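Local coordinates for protein O-ureido-L-serine synthase (Streptomyces lavendulae, PDB 3X44) that catalyses the pyridoxal-phosphate-dependent addition of hydroxyurea to O-acetyl-L-serine, giving the O-ureido-L-serine needed for the antibiotic D-cycloserine, at residues R197-E202 against D238-D243. The protein carries 1 engineered substitution. Numbering follows the deposited sequence.
Sequences RVVALE and DLVTMD
The R197 guanidinium offers its edge to the D238 carboxylate in a side-on, two-nitrogen salt bridge, with D238 CG lying in the guanidinium plane. R197 NE reaches D238 OD2 at 2.6 Å on the syn side, with a nearly straight N-H...O angle of 171°. R197 NH2 meets D238 OD1 at 3.1 Å from above the carboxylate, with the guanidinium and carboxylate planes 36° apart. A bend at chi3 (83°) folds the arginine back toward the aspartate. On the same sheet face as D238, V199 CG2 lies 3.6 Å from D238 OD2, and L201 CB rests 3.6 Å from V240 CG2. On the other face, E202 OE2 has L239 CD1 at 3.7 Å; E202 OE1 accepts a hydrogen bond from the backbone N of L209 and OE2 one from that of A210, and a water links OE2 to V240 O. Parallel pairing is established by five backbone bonds that alternate in direction: D238 N to V198 O, A200 N to D238 O, V240 N to A200 O, E202 N to V240 O and M242 N to E202 O. CA-H...O contacts, such as L201 CA to V240 O at 3.1 Å, supplement them. With short helix 208-211 between them, the strands form a beta-alpha-beta unit; 238-242 borders the mixed sheet within this chain, and 171-174 flanks 197-203. L201 lies about 7 Å, side chain to side chain, from cofactor-binding S265. V199, L201 and M242 face helix 264-278, V198 and A200 pack on helix 180-192, and D243 N-caps helix 244-257.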
loop_
_atom_site.group_PDB
_atom_site.type_symbol
_atom_site.label_atom_id
_atom_site.label_comp_id
_atom_site.label_asym_id
_atom_site.label_seq_id
_atom_site.Cartn_x
_atom_site.Cartn_y
_atom_site.Cartn_z
ATOM N N ARG A 197 -4.159 -25.981 9.211
ATOM C CA ARG A 197 -3.378 -26.748 10.174
ATOM C C ARG A 197 -2.238 -25.889 10.694
ATOM O O ARG A 197 -1.410 -25.404 9.921
ATOM C CB ARG A 197 -2.810 -28.023 9.528
ATOM C CG ARG A 197 -3.830 -29.153 9.391
ATOM C CD ARG A 197 -3.164 -30.525 9.311
ATOM N NE ARG A 197 -2.843 -31.061 10.631
ATOM C CZ ARG A 197 -3.698 -31.729 11.400
ATOM N NH1 ARG A 197 -4.936 -31.950 10.982
ATOM N NH2 ARG A 197 -3.314 -32.178 12.590
ATOM N N VAL A 198 -2.209 -25.696 12.008
ATOM C CA VAL A 198 -1.172 -24.900 12.642
ATOM C C VAL A 198 -0.024 -25.818 13.040
ATOM O O VAL A 198 -0.147 -26.638 13.951
ATOM C CB VAL A 198 -1.713 -24.156 13.889
ATOM C CG1 VAL A 198 -0.567 -23.489 14.636
ATOM C CG2 VAL A 198 -2.740 -23.106 13.461
ATOM N N VAL A 199 1.097 -25.666 12.342
ATOM C CA VAL A 199 2.280 -26.485 12.570
ATOM C C VAL A 199 3.376 -25.738 13.319
ATOM O O VAL A 199 3.927 -24.763 12.811
ATOM C CB VAL A 199 2.857 -26.978 11.215
ATOM C CG1 VAL A 199 4.065 -27.867 11.443
ATOM C CG2 VAL A 199 1.775 -27.722 10.436
ATOM N N ALA A 200 3.700 -26.211 14.519
ATOM C CA ALA A 200 4.751 -25.587 15.328
ATOM C C ALA A 200 5.926 -26.544 15.456
ATOM O O ALA A 200 5.772 -27.671 15.919
ATOM C CB ALA A 200 4.216 -25.226 16.721
ATOM N N LEU A 201 7.103 -26.100 15.036
ATOM C CA LEU A 201 8.273 -26.954 15.121
ATOM C C LEU A 201 9.211 -26.519 16.236
ATOM O O LEU A 201 9.162 -25.379 16.696
ATOM C CB LEU A 201 9.026 -26.953 13.785
ATOM C CG LEU A 201 9.517 -25.592 13.287
ATOM C CD1 LEU A 201 10.952 -25.367 13.738
ATOM C CD2 LEU A 201 9.421 -25.541 11.770
ATOM N N GLU A 202 10.048 -27.451 16.677
ATOM C CA GLU A 202 11.040 -27.189 17.704
ATOM C C GLU A 202 12.337 -27.780 17.160
ATOM O O GLU A 202 12.307 -28.641 16.277
ATOM C CB GLU A 202 10.685 -27.902 19.013
ATOM C CG GLU A 202 9.226 -27.867 19.399
ATOM C CD GLU A 202 9.001 -28.472 20.777
ATOM O OE1 GLU A 202 9.328 -27.800 21.779
ATOM O OE2 GLU A 202 8.508 -29.621 20.859
ATOM N N ASP A 238 -0.192 -29.534 14.835
ATOM C CA ASP A 238 0.970 -30.372 14.578
ATOM C C ASP A 238 2.213 -29.847 15.278
ATOM O O ASP A 238 2.684 -28.746 14.982
ATOM C CB ASP A 238 1.248 -30.456 13.074
ATOM C CG ASP A 238 0.124 -31.112 12.313
ATOM O OD1 ASP A 238 -0.242 -32.247 12.667
ATOM O OD2 ASP A 238 -0.396 -30.494 11.360
ATOM N N LEU A 239 2.742 -30.643 16.204
ATOM C CA LEU A 239 3.958 -30.301 16.941
ATOM C C LEU A 239 5.062 -31.222 16.402
ATOM O O LEU A 239 5.066 -32.426 16.669
ATOM C CB LEU A 239 3.748 -30.535 18.445
ATOM C CG LEU A 239 4.919 -30.206 19.380
ATOM C CD1 LEU A 239 5.369 -28.769 19.167
ATOM C CD2 LEU A 239 4.495 -30.426 20.835
ATOM N N VAL A 240 5.986 -30.647 15.635
ATOM C CA VAL A 240 7.072 -31.403 15.013
ATOM C C VAL A 240 8.461 -30.895 15.385
ATOM O O VAL A 240 8.603 -29.920 16.128
ATOM C CB VAL A 240 6.950 -31.339 13.479
ATOM C CG1 VAL A 240 5.619 -31.924 13.036
ATOM C CG2 VAL A 240 7.061 -29.886 13.017
ATOM N N THR A 241 9.484 -31.572 14.862
ATOM C CA THR A 241 10.867 -31.184 15.099
ATOM C C THR A 241 11.569 -30.932 13.773
ATOM O O THR A 241 11.098 -31.351 12.716
ATOM C CB THR A 241 11.666 -32.277 15.835
ATOM O OG1 THR A 241 11.539 -33.518 15.129
ATOM C CG2 THR A 241 11.177 -32.431 17.262
ATOM N N MET A 242 12.695 -30.238 13.848
ATOM C CA MET A 242 13.513 -29.926 12.684
ATOM C C MET A 242 14.943 -29.777 13.197
ATOM O O MET A 242 15.187 -29.073 14.181
ATOM C CB MET A 242 13.049 -28.622 12.027
ATOM C CG MET A 242 13.965 -28.123 10.907
ATOM S SD MET A 242 14.281 -29.371 9.619
ATOM C CE MET A 242 12.616 -29.638 8.987
ATOM N N ASP A 243 15.882 -30.452 12.546
ATOM C CA ASP A 243 17.272 -30.383 12.967
ATOM C C ASP A 243 17.927 -29.121 12.413
ATOM O O ASP A 243 17.617 -28.675 11.305
ATOM C CB ASP A 243 18.025 -31.635 12.509
ATOM C CG ASP A 243 18.199 -31.688 11.013
ATOM O OD1 ASP A 243 17.253 -32.114 10.327
ATOM O OD2 ASP A 243 19.281 -31.292 10.528
HETATM O O HOH W 1 8.493 -30.951 18.751
#